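Local coordinates for sensor protein (Vibrio cholerae, PDB 3BY9), which senses C4-dicarboxylates such as succinate through this extracytoplasmic part of the histidine kinase DctB, whose complete form probably phosphorylates itself in a two-component system, at residues Q13-R18 with W159-S164; V24-K29 with S153-G158; Y165-A168 with V174-M177. All coordinates share one frame; numbering follows the deposited sequence. Where two conformers were deposited one is given.

Interaction 1 of 3, residues Q13-R18 with W159-S164; sequences QSQLDR and WQNKSS
Q15 makes all the close contacts of the helical segment 13-18 with the loop segment 159-164, and its amide oxygen OE1 makes the nearest approach to each of the three partners. On the polar side, Q15 OE1 lies 2.9 Å from S164 OG as modelled, an atom whose position is uncertain, while ND2 of N161 stands 3.9 Å from the same OE1. The oxygen is delivered by a long reach. With CG beside the backbone N (chi1 -67°) and the chain extended beyond it, the amide is carried straight out from the helix toward the loop.

The aromatic contact is looser. OE1 of Q15 comes within 3.8 Å of W159 CZ2, at the benzo side of the indole, and the amide and ring planes are inclined by 33°, so this is a slanted approach rather than a stack.

Inside the loop, a hydrogen bond holds the indole in place. The N-H of W159 points to the carbonyl of S164: NE1 to O is 3.1 Å and nearly straight at 165°. The acceptor lies in the indole plane, whereas NE1 sits above the plane of the carbonyl. The placement of the N161 amide and of S164 OG is doubtful, because they are modelled too close to their neighbours, and the short polar distances there carry little weight.

Apolar surroundings come from strand 250-257, where V254 touches Q15, L16 and W159, and from F19, which meets W159 edge-to-face. D17 and Q13 both bond to R243 of strand 238-245. A long N-terminal helix lying along an antiparallel sheet, with a connecting loop beside it, is characteristic of the PDC-type, PAS-like sensor domains of DctB kinases.

Interaction 2 of 3, residues V24-K29 with S153-G158; sequences VATLDK and SAIEQG
T26 and I155 carry the contact between the end of helix 5-27 and the short helix 153-157, their side chains crossing obliquely where the backbones come closest, with CA of T26 6.9 Å from CA of I155. The touching branch of T26 is its methyl: CG2 lies 3.9 Å from CG1 of I155. That methyl faces across because it stands anti to the backbone N, while OG1 takes the place beside the N (chi1 -64°) and is hydrogen-bonded to the carbonyl oxygen of H22, one turn back on its own helix. The hydroxyl is thus satisfied locally, and the apolar branch of T26 is presented to the neighbouring helix.

I155 sets its other end against L27. With chi2 at -177° its chain is extended, and CD1 is carried on to 4.3 Å from CD2 of L27. L27 and I155 leave their backbones at an angle to the opposite segment and meet by the ends of their branches. A154 completes the patch at its margin, with CB 4.4 Å from the T26 methyl CG2. Every one of these approaches is carbon to carbon, at 3.9 Å or more, which describes ordinary van der Waals packing over a small area, 135 Å² summed over both sides.

A polar tie lies just next to it: H22 NE2 is hydrogen-bonded to the carbonyl oxygen of A154, joining the same two helices one turn earlier. M150, from strand 141-150, touches T26, L27 and I155 alike. L27 also reaches Y130 and Y132 of strand 128-138, while F19 and I23 of helix 5-27 pack on I155, so that the short helix is wedged between the long helix, the end of the succinate-binding sheet and M177.

Interaction 3 of 3, residues Y165-A168 with V174-M177; sequences YFVA and VVFM
A168 and M177 form an antiparallel hydrogen-bonded pair whose CA atoms are 5.1 Å apart, and because F176 and M177 both face A168 the second strand carries a classic beta bulge. Two backbone bonds define it: A168 N donates to M177 O and F176 N to A168 O, both at 2.9 Å. An auxiliary CA-H...O contact from V167 CA, 3.4 Å from M177 O, gives that carbonyl a second neighbour.

The side chains sort onto the two faces. On the face of A168, the selenomethionine M177 folds back over the alanine: a bend at chi3 (-70°) returns CE to 3.7 Å from A168 CB. F166 joins them obliquely, its ring atom CE1 lying 4.0 Å from CB of M177. V167 and V175 meet with their branches at about a right angle, CG1 of V167 lying 3.9 Å from CG1 of V175. The side chain of F176 takes little part across the strands, its ring leading away from A168.

Strand 165-169 is an outer strand of its sheet: V167 and Y165 bond through their backbones to R253 and L255 of strand 250-257, and segment 174-177 lies along its other edge, where F166 continues the pairing with S179. F176 O is bonded to R128 of strand 128-138, which links the bulge to the sheet bearing the succinate site.

All the touching residues are buried, and across the segments the side chains meet one another by carbon alone. The chemistry therefore implies a division of labour: two backbone bonds fix the register and satisfy polar groups of the main chain, while apolar branches fill both faces.

From the N terminus, helix 5-27 supplies the first half of interactions 1 and 2. The chain then runs through the succinate-binding sheet and returns by strand 141-150 to helix 153-157, where interaction 2 closes its loop; the following segment 159-164 closes the wider loop of interaction 1, which encloses the first. Interaction 3 comes after both, a short local closure between strand 165-169 and segment 174-177. It is joined to the others by packing: F166 lies against W159 of interaction 1, and M177 against I155 and E156 of interaction 2. Together they tie the long helix, the connecting helix and loop, and the outer strand of the second sheet.

Interaction 1 of 3, residues Q13-R18 with W159-S164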
ATOM      1  N   GLN A  13      12.751 -14.705 -13.210  1.00 12.68           N
ATOM      2  CA  GLN A  13      12.750 -15.258 -11.855  1.00 13.52           C
ATOM      3  C   GLN A  13      13.782 -14.561 -10.979  1.00 12.29           C
ATOM      4  O   GLN A  13      13.542 -14.307  -9.804  1.00 12.74           O
ATOM      5  CB  GLN A  13      13.001 -16.777 -11.868  1.00  9.96           C
ATOM      6  CG  GLN A  13      11.780 -17.582 -12.344  1.00 13.24           C
ATOM      7  CD  GLN A  13      10.566 -17.320 -11.472  1.00 14.08           C
ATOM      8  OE1 GLN A  13      10.612 -17.559 -10.270  1.00 14.68           O
ATOM      9  NE2 GLN A  13       9.485 -16.823 -12.062  1.00 12.85           N
ATOM     10  N   SER A  14      14.938 -14.232 -11.552  0.50 11.41           N
ATOM     11  CA  SER A  14      15.964 -13.551 -10.780  0.50 11.95           C
ATOM     12  C   SER A  14      15.558 -12.107 -10.484  0.50 13.26           C
ATOM     13  O   SER A  14      15.842 -11.570  -9.399  0.50 14.27           O
ATOM     14  CB  SER A  14      17.285 -13.595 -11.535  0.50 13.74           C
ATOM     15  OG  SER A  14      17.811 -14.913 -11.502  0.50 11.62           O
ATOM     16  N   GLN A  15      14.923 -11.456 -11.455  1.00 11.90           N
ATOM     17  CA  GLN A  15      14.461 -10.088 -11.222  1.00 12.18           C
ATOM     18  C   GLN A  15      13.428 -10.074 -10.123  1.00 13.67           C
ATOM     19  O   GLN A  15      13.457  -9.179  -9.269  1.00 13.17           O
ATOM     20  CB  GLN A  15      13.830  -9.497 -12.468  1.00 12.09           C
ATOM     21  CG  GLN A  15      14.839  -9.286 -13.597  1.00 12.48           C
ATOM     22  CD  GLN A  15      14.132  -8.695 -14.799  1.00 14.68           C
ATOM     23  OE1 GLN A  15      13.868  -7.481 -14.862  1.00 17.61           O
ATOM     24  NE2 GLN A  15      13.781  -9.542 -15.727  1.00 12.30           N
ATOM     25  N   LEU A  16      12.508 -11.046 -10.154  1.00 11.04           N
ATOM     26  CA  LEU A  16      11.465 -11.086  -9.123  1.00 10.60           C
ATOM     27  C   LEU A  16      12.098 -11.370  -7.750  1.00 13.96           C
ATOM     28  O   LEU A  16      11.663 -10.830  -6.709  1.00 13.41           O
ATOM     29  CB  LEU A  16      10.390 -12.172  -9.455  1.00  9.45           C
ATOM     30  CG  LEU A  16       9.514 -11.847 -10.691  1.00 11.13           C
ATOM     31  CD1 LEU A  16       8.656 -13.019 -11.178  1.00  9.91           C
ATOM     32  CD2 LEU A  16       8.610 -10.647 -10.292  1.00 12.86           C
ATOM     33  N   ASP A  17      13.107 -12.233  -7.720  1.00 12.90           N
ATOM     34  CA  ASP A  17      13.774 -12.527  -6.435  1.00 15.98           C
ATOM     35  C   ASP A  17      14.404 -11.238  -5.869  1.00 15.95           C
ATOM     36  O   ASP A  17      14.216 -10.902  -4.691  1.00 15.47           O
ATOM     37  CB  ASP A  17      14.911 -13.549  -6.617  1.00 15.25           C
ATOM     38  CG  ASP A  17      14.439 -14.971  -6.803  1.00 22.42           C
ATOM     39  OD1 ASP A  17      13.238 -15.277  -6.617  1.00 16.94           O
ATOM     40  OD2 ASP A  17      15.335 -15.809  -7.133  1.00 18.60           O
ATOM     41  N   ARG A  18      15.131 -10.515  -6.722  1.00 12.23           N
ATOM     42  CA  ARG A  18      15.808  -9.288  -6.284  1.00 14.46           C
ATOM     43  C   ARG A  18      14.808  -8.189  -5.870  1.00 13.25           C
ATOM     44  O   ARG A  18      14.983  -7.517  -4.840  1.00 12.80           O
ATOM     45  CB  ARG A  18      16.703  -8.734  -7.398  1.00 14.97           C
ATOM     46  CG  ARG A  18      17.963  -9.540  -7.698  1.00 25.08           C
ATOM     47  CD  ARG A  18      18.929  -8.755  -8.622  1.00 27.53           C
ATOM     48  NE  ARG A  18      18.415  -8.518  -9.971  1.00 32.39           N
ATOM     49  CZ  ARG A  18      18.536  -9.387 -10.973  1.00 35.30           C
ATOM     50  NH1 ARG A  18      19.155 -10.539 -10.772  1.00 36.86           N
ATOM     51  NH2 ARG A  18      18.046  -9.113 -12.175  1.00 34.23           N
ATOM     52  N   TRP A 159      13.221  -0.298  -8.774  1.00 13.48           N
ATOM     53  CA  TRP A 159      13.112  -1.017 -10.051  1.00 12.33           C
ATOM     54  C   TRP A 159      14.048  -0.278 -10.999  1.00 16.87           C
ATOM     55  O   TRP A 159      13.742   0.833 -11.408  1.00 19.79           O
ATOM     56  CB  TRP A 159      11.702  -0.927 -10.634  1.00 11.62           C
ATOM     57  CG  TRP A 159      11.612  -1.796 -11.864  1.00 13.14           C
ATOM     58  CD1 TRP A 159      11.700  -1.403 -13.163  1.00 13.93           C
ATOM     59  CD2 TRP A 159      11.478  -3.210 -11.876  1.00 10.21           C
ATOM     60  NE1 TRP A 159      11.625  -2.495 -14.003  1.00 13.08           N
ATOM     61  CE2 TRP A 159      11.489  -3.622 -13.240  1.00 15.23           C
ATOM     62  CE3 TRP A 159      11.349  -4.172 -10.879  1.00 12.78           C
ATOM     63  CZ2 TRP A 159      11.377  -4.942 -13.619  1.00 11.10           C
ATOM     64  CZ3 TRP A 159      11.238  -5.506 -11.260  1.00 12.81           C
ATOM     65  CH2 TRP A 159      11.252  -5.877 -12.628  1.00 12.56           C
ATOM     66  N   GLN A 160      15.150  -0.888 -11.371  1.00 19.17           N
ATOM     67  CA  GLN A 160      16.048  -0.133 -12.221  1.00 22.24           C
ATOM     68  C   GLN A 160      16.224  -0.658 -13.622  1.00 20.94           C
ATOM     69  O   GLN A 160      16.915  -0.060 -14.440  1.00 23.64           O
ATOM     70  CB  GLN A 160      17.375   0.028 -11.502  1.00 30.77           C
ATOM     71  CG  GLN A 160      17.267   1.099 -10.397  1.00 36.72           C
ATOM     72  CD  GLN A 160      17.054   2.504 -10.979  1.00 43.49           C
ATOM     73  OE1 GLN A 160      17.928   3.031 -11.683  1.00 46.00           O
ATOM     74  NE2 GLN A 160      15.889   3.108 -10.698  1.00 44.95           N
ATOM     75  N   ASN A 161      15.548  -1.742 -13.934  1.00 15.59           N
ATOM     76  CA  ASN A 161      15.646  -2.273 -15.275  1.00 12.34           C
ATOM     77  C   ASN A 161      15.058  -1.346 -16.333  1.00 16.50           C
ATOM     78  O   ASN A 161      13.930  -0.867 -16.183  1.00 14.10           O
ATOM     79  CB  ASN A 161      14.906  -3.606 -15.349  1.00 15.36           C
ATOM     80  CG  ASN A 161      14.921  -4.171 -16.708  1.00  6.53           C
ATOM     81  OD1 ASN A 161      14.041  -3.922 -17.495  1.00 40.62           O
ATOM     82  ND2 ASN A 161      15.953  -4.969 -17.014  1.00 40.61           N
ATOM     83  N   LYS A 162      15.804  -1.126 -17.422  1.00 15.72           N
ATOM     84  CA  LYS A 162      15.294  -0.283 -18.480  1.00 16.06           C
ATOM     85  C   LYS A 162      14.786  -1.119 -19.662  1.00 12.34           C
ATOM     86  O   LYS A 162      14.308  -0.554 -20.663  1.00 13.20           O
ATOM     87  CB  LYS A 162      16.394   0.705 -18.918  1.00 18.49           C
ATOM     88  CG  LYS A 162      16.627   1.797 -17.856  1.00 26.17           C
ATOM     89  CD  LYS A 162      15.442   2.757 -17.840  1.00 26.53           C
ATOM     90  CE  LYS A 162      15.556   3.785 -16.717  1.00 37.02           C
ATOM     91  NZ  LYS A 162      15.731   3.138 -15.385  1.00 37.94           N
ATOM     92  N   SER A 163      14.846  -2.455 -19.530  1.00 11.06           N
ATOM     93  CA  SER A 163      14.395  -3.334 -20.594  1.00 12.04           C
ATOM     94  C   SER A 163      13.132  -4.128 -20.225  1.00 11.97           C
ATOM     95  O   SER A 163      12.627  -4.880 -21.050  1.00 12.75           O
ATOM     96  CB  SER A 163      15.545  -4.339 -20.966  1.00 15.51           C
ATOM     97  OG  SER A 163      15.930  -5.098 -19.837  1.00 20.99           O
ATOM     98  N   SER A 164      12.600  -3.893 -19.025  1.00  9.17           N
ATOM     99  CA  SER A 164      11.393  -4.609 -18.560  1.00  8.63           C
ATOM    100  C   SER A 164      10.685  -3.672 -17.569  1.00 10.68           C
ATOM    101  O   SER A 164      11.277  -2.694 -17.089  1.00 10.53           O
ATOM    102  CB  SER A 164      11.779  -5.908 -17.867  1.00  9.98           C
ATOM    103  OG  SER A 164      12.614  -5.688 -16.741  1.00 11.53           O
TER

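Interaction 2 of 3, residues V24-K29 with S153-G158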
ATOM      1  N   VAL A  24      10.635  -6.463   0.675  1.00 14.07           N
ATOM      2  CA  VAL A  24      10.604  -6.973   2.050  1.00 16.58           C
ATOM      3  C   VAL A  24      11.562  -6.179   2.937  1.00 17.68           C
ATOM      4  O   VAL A  24      11.195  -5.806   4.070  1.00 15.55           O
ATOM      5  CB  VAL A  24      10.975  -8.491   2.071  1.00 20.89           C
ATOM      6  CG1 VAL A  24      11.162  -9.010   3.519  1.00 24.81           C
ATOM      7  CG2 VAL A  24       9.880  -9.267   1.388  1.00 25.90           C
ATOM      8  N   ALA A  25      12.767  -5.882   2.432  1.00 13.80           N
ATOM      9  CA  ALA A  25      13.759  -5.155   3.239  1.00 15.17           C
ATOM     10  C   ALA A  25      13.294  -3.745   3.538  1.00 17.44           C
ATOM     11  O   ALA A  25      13.579  -3.197   4.622  1.00 16.38           O
ATOM     12  CB  ALA A  25      15.153  -5.082   2.528  1.00 18.83           C
ATOM     13  N   THR A  26      12.584  -3.153   2.572  1.00 14.45           N
ATOM     14  CA  THR A  26      12.108  -1.763   2.720  1.00 13.16           C
ATOM     15  C   THR A  26      10.943  -1.730   3.711  1.00 13.48           C
ATOM     16  O   THR A  26      10.944  -0.926   4.654  1.00 12.88           O
ATOM     17  CB  THR A  26      11.654  -1.247   1.354  1.00 14.30           C
ATOM     18  OG1 THR A  26      12.807  -1.229   0.502  1.00 13.50           O
ATOM     19  CG2 THR A  26      11.091   0.145   1.428  1.00 13.57           C
ATOM     20  N   LEU A  27       9.991  -2.650   3.542  1.00  9.81           N
ATOM     21  CA  LEU A  27       8.847  -2.673   4.471  1.00 13.08           C
ATOM     22  C   LEU A  27       9.302  -3.025   5.924  1.00 13.41           C
ATOM     23  O   LEU A  27       8.717  -2.553   6.902  1.00 12.15           O
ATOM     24  CB  LEU A  27       7.831  -3.720   3.995  1.00 14.69           C
ATOM     25  CG  LEU A  27       7.126  -3.352   2.683  1.00 14.30           C
ATOM     26  CD1 LEU A  27       6.298  -4.581   2.227  1.00 18.34           C
ATOM     27  CD2 LEU A  27       6.238  -2.138   2.877  1.00 16.39           C
ATOM     28  N   ASP A  28      10.362  -3.822   6.048  1.00 14.42           N
ATOM     29  CA  ASP A  28      10.849  -4.255   7.381  1.00 15.80           C
ATOM     30  C   ASP A  28      11.310  -3.085   8.238  1.00 15.54           C
ATOM     31  O   ASP A  28      11.427  -3.214   9.471  1.00 17.73           O
ATOM     32  CB  ASP A  28      12.025  -5.263   7.219  1.00 16.90           C
ATOM     33  CG  ASP A  28      12.447  -5.895   8.534  1.00 27.97           C
ATOM     34  OD1 ASP A  28      11.606  -6.579   9.147  1.00 23.16           O
ATOM     35  OD2 ASP A  28      13.623  -5.698   8.943  1.00 30.33           O
ATOM     36  N   LYS A  29      11.602  -1.950   7.615  1.00 12.90           N
ATOM     37  CA  LYS A  29      12.035  -0.785   8.385  1.00 13.45           C
ATOM     38  C   LYS A  29      10.851  -0.091   9.056  1.00 13.14           C
ATOM     39  O   LYS A  29      11.048   0.760   9.937  1.00 16.00           O
ATOM     40  CB  LYS A  29      12.699   0.238   7.480  1.00 15.77           C
ATOM     41  CG  LYS A  29      13.994  -0.293   6.811  1.00 24.34           C
ATOM     42  CD  LYS A  29      14.469   0.658   5.739  1.00 29.08           C
ATOM     43  CE  LYS A  29      15.712   0.121   5.075  1.00 34.97           C
ATOM     44  NZ  LYS A  29      16.076   0.941   3.896  1.00 36.94           N
ATOM     45  N   SER A 153       7.746   5.586  -2.726  1.00 20.13           N
ATOM     46  CA  SER A 153       8.880   5.907  -3.614  1.00 22.73           C
ATOM     47  C   SER A 153      10.100   5.031  -3.501  1.00 21.57           C
ATOM     48  O   SER A 153      10.666   4.643  -4.521  1.00 22.85           O
ATOM     49  CB  SER A 153       9.325   7.365  -3.415  1.00 24.96           C
ATOM     50  OG  SER A 153       8.240   8.225  -3.709  1.00 30.70           O
ATOM     51  N   ALA A 154      10.537   4.710  -2.286  1.00 20.67           N
ATOM     52  CA  ALA A 154      11.747   3.903  -2.197  1.00 20.35           C
ATOM     53  C   ALA A 154      11.524   2.515  -2.831  1.00 21.46           C
ATOM     54  O   ALA A 154      12.462   1.925  -3.378  1.00 19.08           O
ATOM     55  CB  ALA A 154      12.221   3.783  -0.721  1.00 25.34           C
ATOM     56  N   ILE A 155      10.298   1.991  -2.759  1.00 18.48           N
ATOM     57  CA  ILE A 155      10.036   0.693  -3.398  1.00 17.78           C
ATOM     58  C   ILE A 155      10.073   0.884  -4.922  1.00 17.10           C
ATOM     59  O   ILE A 155      10.833   0.220  -5.613  1.00 17.33           O
ATOM     60  CB  ILE A 155       8.654   0.104  -3.005  1.00 16.13           C
ATOM     61  CG1 ILE A 155       8.694  -0.396  -1.550  1.00 20.43           C
ATOM     62  CG2 ILE A 155       8.274  -1.082  -3.932  1.00 15.68           C
ATOM     63  CD1 ILE A 155       7.360  -1.081  -1.112  1.00 17.77           C
ATOM     64  N   GLU A 156       9.247   1.785  -5.453  1.00 15.58           N
ATOM     65  CA  GLU A 156       9.233   1.970  -6.901  1.00 16.46           C
ATOM     66  C   GLU A 156      10.581   2.356  -7.469  1.00 22.65           C
ATOM     67  O   GLU A 156      10.924   1.957  -8.582  1.00 19.84           O
ATOM     68  CB  GLU A 156       8.166   2.990  -7.303  1.00 19.49           C
ATOM     69  CG  GLU A 156       6.751   2.447  -7.109  1.00 20.84           C
ATOM     70  CD  GLU A 156       5.640   3.385  -7.580  1.00 19.05           C
ATOM     71  OE1 GLU A 156       5.766   4.631  -7.431  1.00 16.02           O
ATOM     72  OE2 GLU A 156       4.610   2.896  -8.079  1.00 16.88           O
ATOM     73  N   GLN A 157      11.363   3.124  -6.710  1.00 22.96           N
ATOM     74  CA  GLN A 157      12.682   3.549  -7.179  1.00 26.35           C
ATOM     75  C   GLN A 157      13.698   2.411  -7.242  1.00 23.75           C
ATOM     76  O   GLN A 157      14.756   2.542  -7.880  1.00 27.67           O
ATOM     77  CB  GLN A 157      13.199   4.690  -6.288  1.00 33.76           C
ATOM     78  CG  GLN A 157      12.859   6.115  -6.792  1.00 44.61           C
ATOM     79  CD  GLN A 157      11.373   6.365  -7.123  1.00 50.44           C
ATOM     80  OE1 GLN A 157      10.791   5.710  -7.993  1.00 55.08           O
ATOM     81  NE2 GLN A 157      10.770   7.343  -6.444  1.00 53.63           N
ATOM     82  N   GLY A 158      13.382   1.300  -6.585  1.00 18.74           N
ATOM     83  CA  GLY A 158      14.240   0.127  -6.597  1.00 18.29           C
ATOM     84  C   GLY A 158      14.163  -0.650  -7.909  1.00 14.79           C
ATOM     85  O   GLY A 158      14.936  -1.588  -8.135  1.00 17.68           O
TER

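Interaction 3 of 3, residues Y165-A168 with V174-M177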
ATOM      1  N   TYR A 165       9.431  -3.982 -17.286  1.00  8.29           N
ATOM      2  CA  TYR A 165       8.620  -3.145 -16.420  1.00  6.57           C
ATOM      3  C   TYR A 165       8.059  -3.962 -15.317  1.00  9.96           C
ATOM      4  O   TYR A 165       8.002  -5.199 -15.416  1.00 10.39           O
ATOM      5  CB  TYR A 165       7.414  -2.577 -17.214  1.00  8.00           C
ATOM      6  CG  TYR A 165       7.802  -1.809 -18.456  1.00  7.24           C
ATOM      7  CD1 TYR A 165       8.001  -0.407 -18.405  1.00  8.51           C
ATOM      8  CD2 TYR A 165       8.114  -2.498 -19.631  1.00  8.55           C
ATOM      9  CE1 TYR A 165       8.513   0.299 -19.522  1.00 10.69           C
ATOM     10  CE2 TYR A 165       8.670  -1.800 -20.739  1.00 11.44           C
ATOM     11  CZ  TYR A 165       8.854  -0.409 -20.650  1.00 12.07           C
ATOM     12  OH  TYR A 165       9.446   0.230 -21.711  1.00 10.56           O
ATOM     13  N   PHE A 166       7.649  -3.292 -14.232  1.00 10.05           N
ATOM     14  CA  PHE A 166       6.960  -4.100 -13.217  1.00 10.80           C
ATOM     15  C   PHE A 166       5.648  -3.439 -12.848  1.00 12.76           C
ATOM     16  O   PHE A 166       5.445  -2.231 -13.035  1.00 11.56           O
ATOM     17  CB  PHE A 166       7.794  -4.262 -11.921  1.00  9.98           C
ATOM     18  CG  PHE A 166       7.525  -3.185 -10.898  1.00 12.28           C
ATOM     19  CD1 PHE A 166       6.531  -3.344  -9.951  1.00 14.41           C
ATOM     20  CD2 PHE A 166       8.239  -1.982 -10.935  1.00 12.69           C
ATOM     21  CE1 PHE A 166       6.237  -2.320  -9.039  1.00 15.64           C
ATOM     22  CE2 PHE A 166       7.951  -0.952 -10.031  1.00 13.70           C
ATOM     23  CZ  PHE A 166       6.933  -1.134  -9.072  1.00 15.52           C
ATOM     24  N   VAL A 167       4.703  -4.256 -12.382  1.00  9.39           N
ATOM     25  CA  VAL A 167       3.494  -3.671 -11.787  1.00 10.29           C
ATOM     26  C   VAL A 167       3.258  -4.501 -10.505  1.00 10.13           C
ATOM     27  O   VAL A 167       3.736  -5.638 -10.428  1.00 10.93           O
ATOM     28  CB  VAL A 167       2.197  -3.812 -12.620  1.00 11.65           C
ATOM     29  CG1 VAL A 167       2.318  -2.908 -13.887  1.00 12.75           C
ATOM     30  CG2 VAL A 167       1.941  -5.292 -13.042  1.00 11.49           C
ATOM     31  N   ALA A 168       2.562  -3.907  -9.527  1.00  9.69           N
ATOM     32  CA  ALA A 168       2.143  -4.639  -8.317  1.00  9.53           C
ATOM     33  C   ALA A 168       0.648  -4.541  -8.400  1.00  9.75           C
ATOM     34  O   ALA A 168       0.091  -3.434  -8.405  1.00 10.92           O
ATOM     35  CB  ALA A 168       2.660  -3.956  -7.052  1.00 11.92           C
ATOM     36  N   VAL A 174      -5.990  -4.424 -10.086  1.00 11.35           N
ATOM     37  CA  VAL A 174      -5.729  -2.993 -10.227  1.00 12.14           C
ATOM     38  C   VAL A 174      -4.219  -2.762  -9.942  1.00 13.97           C
ATOM     39  O   VAL A 174      -3.645  -3.303  -8.971  1.00 11.87           O
ATOM     40  CB  VAL A 174      -6.569  -2.149  -9.231  1.00 12.53           C
ATOM     41  CG1 VAL A 174      -6.199  -0.649  -9.359  1.00 16.63           C
ATOM     42  CG2 VAL A 174      -8.076  -2.324  -9.550  1.00 18.76           C
ATOM     43  N   VAL A 175      -3.590  -1.954 -10.793  1.00 10.41           N
ATOM     44  CA  VAL A 175      -2.165  -1.614 -10.659  1.00 10.29           C
ATOM     45  C   VAL A 175      -2.004  -0.550  -9.580  1.00 13.02           C
ATOM     46  O   VAL A 175      -2.466   0.574  -9.735  1.00 14.31           O
ATOM     47  CB  VAL A 175      -1.617  -1.120 -12.025  1.00 12.02           C
ATOM     48  CG1 VAL A 175      -0.176  -0.678 -11.868  1.00 10.78           C
ATOM     49  CG2 VAL A 175      -1.668  -2.296 -13.036  1.00 11.79           C
ATOM     50  N   PHE A 176      -1.374  -0.931  -8.452  1.00 10.16           N
ATOM     51  CA  PHE A 176      -1.175  -0.021  -7.324  1.00 11.65           C
ATOM     52  C   PHE A 176       0.232   0.585  -7.331  1.00 13.78           C
ATOM     53  O   PHE A 176       0.406   1.687  -6.825  1.00 11.68           O
ATOM     54  CB  PHE A 176      -1.411  -0.764  -6.007  1.00 14.51           C
ATOM     55  CG  PHE A 176      -1.243   0.098  -4.824  1.00 17.32           C
ATOM     56  CD1 PHE A 176      -2.092   1.173  -4.625  1.00 15.46           C
ATOM     57  CD2 PHE A 176      -0.198  -0.112  -3.954  1.00 19.09           C
ATOM     58  CE1 PHE A 176      -1.904   2.061  -3.550  1.00 17.87           C
ATOM     59  CE2 PHE A 176       0.014   0.762  -2.870  1.00 15.78           C
ATOM     60  CZ  PHE A 176      -0.845   1.849  -2.676  1.00 16.37           C
HETATM   61  N   MSE A 177       1.235  -0.144  -7.865  1.00 13.08           N
HETATM   62  CA  MSE A 177       2.613   0.390  -8.013  1.00 10.08           C
HETATM   63  C   MSE A 177       3.047  -0.002  -9.409  1.00  9.75           C
HETATM   64  O   MSE A 177       2.615  -1.011  -9.923  1.00  8.92           O
HETATM   65  CB  MSE A 177       3.588  -0.221  -6.988  1.00 14.57           C
HETATM   66  CG  MSE A 177       3.307   0.330  -5.620  1.00 14.61           C
HETATM   67 SE   MSE A 177       4.615  -0.282  -4.325  1.00 21.39          SE
HETATM   68  CE  MSE A 177       4.155  -2.058  -4.191  1.00 14.06           C
TER